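Local structure of anthranilate-CoA ligase (Stigmatella aurantiaca, 4WV3) at residues V343-G355 against E362-A374. The protein belongs to the ANL superfamily of AMP-binding enzymes, with a large N-terminal part and a smaller C-terminal domain. Numbering follows the deposited sequence.
Sequences VEGYELKLVDDEG and EIGNVLLRSETAA
V351 and N365 form a hydrogen-bonded pair at one end of an antiparallel hairpin: V351 N donates to N365 O at 3.0 Å, and N365 N returns a bond to V351 O. That carbonyl is gripped twice, because the asparagine's CG stands beside its own backbone N (chi1 -58°), which brings N365 ND2 within 3.0 Å of V351 O, tilted 33° from the carbonyl plane. Asparagine suits the place because its amide also offers an acceptor: N365 OD1 takes bonds from K398 and from a water that joins it to D353 OD1. Toward the other end E347 and R369 form a second hydrogen-bonded pair, E347 N donating to R369 O at 3.0 Å and R369 N to E347 O. Both side chains run out extended and alongside each other. E347 OE1 lies 3.5 Å from R369 NH1, well out of the guanidinium plane, so this salt bridge is one of charge without a directed N-H; the guanidinium has a second carboxylate partner, E391, which meets it at NH2. Next to this pair, Y346 lays its ring past S370 and brings its OH to 2.8 Å from T372 OG1; T372 OG1 and S370 OG are both hydrogen-bonded to N322 OD1.

Side chains alternate between the two faces. L367 CD1 reaches across to V351 CG2 (3.8 Å) on the face that carries K349, whose ammonium makes a cation-pi contact with W392. L348, L350, V366 and L368 make the opposite face aliphatic, which suits a side that is largely buried: L350 CD2 lies against V366 CG2 at 3.7 Å, and L348 meets L368 through their CD1 methyls. Strand 364-369 is the inner partner, hydrogen-bonded on its other side to strand 392-401 in an antiparallel sheet, while L348 and L368 pack on strand 325-328 and Y346 and T372 on helix 191-204.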
loop_
_atom_site.group_PDB
_atom_site.type_symbol
_atom_site.label_atom_id
_atom_site.label_comp_id
_atom_site.label_asym_id
_atom_site.label_seq_id
_atom_site.Cartn_x
_atom_site.Cartn_y
_atom_site.Cartn_z
ATOM N N VAL A 343 -2.069 4.429 17.256
ATOM C CA VAL A 343 -3.167 3.470 17.301
ATOM C C VAL A 343 -3.032 2.570 18.525
ATOM O O VAL A 343 -1.966 2.007 18.773
ATOM C CB VAL A 343 -3.201 2.604 16.027
ATOM C CG1 VAL A 343 -4.267 1.525 16.140
ATOM C CG2 VAL A 343 -3.439 3.474 14.801
ATOM N N GLU A 344 -4.113 2.447 19.290
ATOM C CA GLU A 344 -4.116 1.625 20.497
ATOM C C GLU A 344 -3.779 0.170 20.177
ATOM O O GLU A 344 -4.426 -0.458 19.340
ATOM C CB GLU A 344 -5.468 1.721 21.210
ATOM C CG GLU A 344 -5.570 0.891 22.481
ATOM C CD GLU A 344 -4.622 1.357 23.571
ATOM O OE1 GLU A 344 -4.247 2.549 23.570
ATOM O OE2 GLU A 344 -4.250 0.530 24.429
ATOM N N GLY A 345 -2.758 -0.354 20.849
ATOM C CA GLY A 345 -2.251 -1.685 20.567
ATOM C C GLY A 345 -0.873 -1.593 19.942
ATOM O O GLY A 345 -0.074 -2.530 20.003
ATOM N N TYR A 346 -0.602 -0.443 19.334
ATOM C CA TYR A 346 0.703 -0.152 18.758
ATOM C C TYR A 346 1.414 0.895 19.605
ATOM O O TYR A 346 0.841 1.933 19.939
ATOM C CB TYR A 346 0.553 0.352 17.323
ATOM C CG TYR A 346 0.045 -0.692 16.352
ATOM C CD1 TYR A 346 0.498 -2.004 16.409
ATOM C CD2 TYR A 346 -0.893 -0.366 15.383
ATOM C CE1 TYR A 346 0.035 -2.959 15.522
ATOM C CE2 TYR A 346 -1.360 -1.314 14.492
ATOM C CZ TYR A 346 -0.893 -2.608 14.567
ATOM O OH TYR A 346 -1.361 -3.554 13.682
ATOM N N GLU A 347 2.665 0.616 19.952
ATOM C CA GLU A 347 3.445 1.515 20.793
ATOM C C GLU A 347 4.555 2.183 19.983
ATOM O O GLU A 347 5.302 1.518 19.265
ATOM C CB GLU A 347 4.022 0.748 21.983
ATOM C CG GLU A 347 4.643 1.622 23.053
ATOM C CD GLU A 347 5.033 0.830 24.283
ATOM O OE1 GLU A 347 4.475 -0.270 24.488
ATOM O OE2 GLU A 347 5.904 1.304 25.041
ATOM N N LEU A 348 4.655 3.503 20.103
ATOM C CA LEU A 348 5.584 4.287 19.293
ATOM C C LEU A 348 6.764 4.817 20.099
ATOM O O LEU A 348 6.702 4.909 21.325
ATOM C CB LEU A 348 4.855 5.464 18.645
ATOM C CG LEU A 348 4.180 5.299 17.284
ATOM C CD1 LEU A 348 3.616 3.902 17.079
ATOM C CD2 LEU A 348 3.077 6.332 17.180
ATOM N N LYS A 349 7.822 5.149 19.407
ATOM C CA LYS A 349 9.041 5.676 19.993
ATOM C C LYS A 349 9.816 6.497 18.956
ATOM O O LYS A 349 9.917 6.092 17.862
ATOM C CB LYS A 349 9.869 4.514 20.497
ATOM C CG LYS A 349 10.838 4.863 21.582
ATOM C CD LYS A 349 11.209 3.676 22.407
ATOM C CE LYS A 349 12.116 2.773 21.657
ATOM N NZ LYS A 349 12.920 2.000 22.594
ATOM N N LEU A 350 10.300 7.680 19.307
ATOM C CA LEU A 350 11.167 8.445 18.416
ATOM C C LEU A 350 12.571 8.572 18.995
ATOM O O LEU A 350 12.761 9.140 20.069
ATOM C CB LEU A 350 10.579 9.830 18.144
ATOM C CG LEU A 350 9.257 9.864 17.376
ATOM C CD1 LEU A 350 8.814 11.299 17.137
ATOM C CD2 LEU A 350 9.379 9.112 16.060
ATOM N N VAL A 351 13.554 8.045 18.272
ATOM C CA VAL A 351 14.927 8.021 18.760
ATOM C C VAL A 351 15.897 8.686 17.791
ATOM O O VAL A 351 15.623 8.791 16.595
ATOM C CB VAL A 351 15.398 6.578 19.023
ATOM C CG1 VAL A 351 14.584 5.948 20.143
ATOM C CG2 VAL A 351 15.298 5.748 17.752
ATOM N N ASP A 352 17.034 9.134 18.314
ATOM C CA ASP A 352 18.088 9.692 17.474
ATOM C C ASP A 352 18.820 8.582 16.726
ATOM O O ASP A 352 18.446 7.413 16.814
ATOM C CB ASP A 352 19.069 10.533 18.300
ATOM C CG ASP A 352 19.563 9.814 19.546
ATOM O OD1 ASP A 352 19.603 8.565 19.555
ATOM O OD2 ASP A 352 19.920 10.507 20.521
ATOM N N ASP A 353 19.873 8.947 16.003
ATOM C CA ASP A 353 20.612 7.976 15.202
ATOM C C ASP A 353 21.533 7.082 16.038
ATOM O O ASP A 353 22.314 6.304 15.492
ATOM C CB ASP A 353 21.394 8.678 14.088
ATOM C CG ASP A 353 20.484 9.290 13.037
ATOM O OD1 ASP A 353 20.118 8.579 12.078
ATOM O OD2 ASP A 353 20.130 10.481 13.172
ATOM N N GLU A 354 21.431 7.194 17.360
ATOM C CA GLU A 354 22.176 6.323 18.263
ATOM C C GLU A 354 21.250 5.600 19.239
ATOM O O GLU A 354 21.709 4.853 20.104
ATOM C CB GLU A 354 23.250 7.106 19.022
ATOM C CG GLU A 354 22.842 8.522 19.381
ATOM C CD GLU A 354 23.357 8.949 20.741
ATOM O OE1 GLU A 354 23.669 10.146 20.911
ATOM O OE2 GLU A 354 23.439 8.087 21.642
ATOM N N GLY A 355 19.947 5.836 19.105
ATOM C CA GLY A 355 18.956 5.067 19.836
ATOM C C GLY A 355 18.297 5.745 21.024
ATOM O O GLY A 355 17.426 5.158 21.666
ATOM N N GLU A 362 11.230 17.393 18.324
ATOM C CA GLU A 362 12.386 17.180 17.457
ATOM C C GLU A 362 12.235 15.956 16.560
ATOM O O GLU A 362 11.513 15.013 16.886
ATOM C CB GLU A 362 13.673 17.073 18.279
ATOM C CG GLU A 362 14.186 18.407 18.798
ATOM C CD GLU A 362 15.477 18.273 19.581
ATOM O OE1 GLU A 362 16.490 17.833 18.996
ATOM O OE2 GLU A 362 15.477 18.605 20.784
ATOM N N ILE A 363 12.928 15.985 15.427
ATOM C CA ILE A 363 12.883 14.895 14.463
ATOM C C ILE A 363 13.654 13.686 14.974
ATOM O O ILE A 363 14.810 13.801 15.383
ATOM C CB ILE A 363 13.480 15.325 13.111
ATOM C CG1 ILE A 363 12.918 16.683 12.688
ATOM C CG2 ILE A 363 13.208 14.275 12.049
ATOM C CD1 ILE A 363 13.500 17.207 11.395
ATOM N N GLY A 364 13.007 12.525 14.951
ATOM C CA GLY A 364 13.638 11.292 15.381
ATOM C C GLY A 364 13.243 10.121 14.505
ATOM O O GLY A 364 12.323 10.222 13.693
ATOM N N ASN A 365 13.947 9.004 14.665
ATOM C CA ASN A 365 13.632 7.794 13.917
ATOM C C ASN A 365 12.457 7.048 14.540
ATOM O O ASN A 365 12.336 6.976 15.762
ATOM C CB ASN A 365 14.856 6.881 13.832
ATOM C CG ASN A 365 16.048 7.563 13.189
ATOM O OD1 ASN A 365 16.170 7.599 11.965
ATOM N ND2 ASN A 365 16.933 8.109 14.015
ATOM N N VAL A 366 11.593 6.497 13.695
ATOM C CA VAL A 366 10.394 5.816 14.168
ATOM C C VAL A 366 10.653 4.365 14.557
ATOM O O VAL A 366 11.100 3.561 13.740
ATOM C CB VAL A 366 9.274 5.852 13.113
ATOM C CG1 VAL A 366 8.105 4.981 13.548
ATOM C CG2 VAL A 366 8.822 7.276 12.883
ATOM N N LEU A 367 10.367 4.039 15.813
ATOM C CA LEU A 367 10.404 2.659 16.277
ATOM C C LEU A 367 8.999 2.202 16.653
ATOM O O LEU A 367 8.339 2.811 17.495
ATOM C CB LEU A 367 11.361 2.502 17.460
ATOM C CG LEU A 367 12.851 2.485 17.110
ATOM C CD1 LEU A 367 13.701 2.374 18.365
ATOM C CD2 LEU A 367 13.156 1.345 16.151
ATOM N N LEU A 368 8.546 1.130 16.015
ATOM C CA LEU A 368 7.191 0.633 16.212
ATOM C C LEU A 368 7.165 -0.659 17.021
ATOM O O LEU A 368 7.923 -1.591 16.750
ATOM C CB LEU A 368 6.508 0.416 14.860
ATOM C CG LEU A 368 5.177 -0.338 14.869
ATOM C CD1 LEU A 368 4.124 0.425 15.661
ATOM C CD2 LEU A 368 4.707 -0.600 13.447
ATOM N N ARG A 369 6.287 -0.703 18.017
ATOM C CA ARG A 369 6.084 -1.906 18.813
ATOM C C ARG A 369 4.731 -2.511 18.457
ATOM O O ARG A 369 3.688 -1.906 18.701
ATOM C CB ARG A 369 6.152 -1.569 20.300
ATOM C CG ARG A 369 6.094 -2.768 21.227
ATOM C CD ARG A 369 6.406 -2.345 22.652
ATOM N NE ARG A 369 6.435 -3.475 23.574
ATOM C CZ ARG A 369 6.859 -3.397 24.832
ATOM N NH1 ARG A 369 7.294 -2.241 25.315
ATOM N NH2 ARG A 369 6.851 -4.475 25.604
ATOM N N SER A 370 4.754 -3.705 17.874
ATOM C CA SER A 370 3.548 -4.301 17.312
ATOM C C SER A 370 3.514 -5.820 17.430
ATOM O O SER A 370 4.553 -6.479 17.416
ATOM C CB SER A 370 3.419 -3.907 15.840
ATOM O OG SER A 370 2.522 -4.764 15.155
ATOM N N GLU A 371 2.308 -6.371 17.537
ATOM C CA GLU A 371 2.127 -7.816 17.508
ATOM C C GLU A 371 1.769 -8.281 16.101
ATOM O O GLU A 371 1.591 -9.472 15.855
ATOM C CB GLU A 371 1.048 -8.252 18.499
ATOM C CG GLU A 371 1.473 -8.164 19.954
ATOM C CD GLU A 371 0.447 -8.758 20.899
ATOM O OE1 GLU A 371 -0.760 -8.711 20.581
ATOM O OE2 GLU A 371 0.852 -9.278 21.960
ATOM N N THR A 372 1.667 -7.328 15.180
ATOM C CA THR A 372 1.334 -7.634 13.795
ATOM C C THR A 372 2.562 -7.506 12.898
ATOM O O THR A 372 2.499 -7.769 11.697
ATOM C CB THR A 372 0.223 -6.709 13.269
ATOM O OG1 THR A 372 0.718 -5.368 13.166
ATOM C CG2 THR A 372 -0.969 -6.733 14.207
ATOM N N ALA A 373 3.678 -7.097 13.493
ATOM C CA ALA A 373 4.921 -6.929 12.756
ATOM C C ALA A 373 5.532 -8.279 12.404
ATOM O O ALA A 373 5.410 -9.240 13.162
ATOM C CB ALA A 373 5.905 -6.096 13.563
ATOM N N ALA A 374 6.185 -8.346 11.249
ATOM C CA ALA A 374 6.858 -9.567 10.827
ATOM C C ALA A 374 8.031 -9.871 11.753
ATOM O O ALA A 374 8.533 -8.985 12.446
ATOM C CB ALA A 374 7.329 -9.445 9.388
HETATM O O HOH W 1 0.012 -4.582 18.169
HETATM O O HOH W 2 18.709 6.910 10.255
#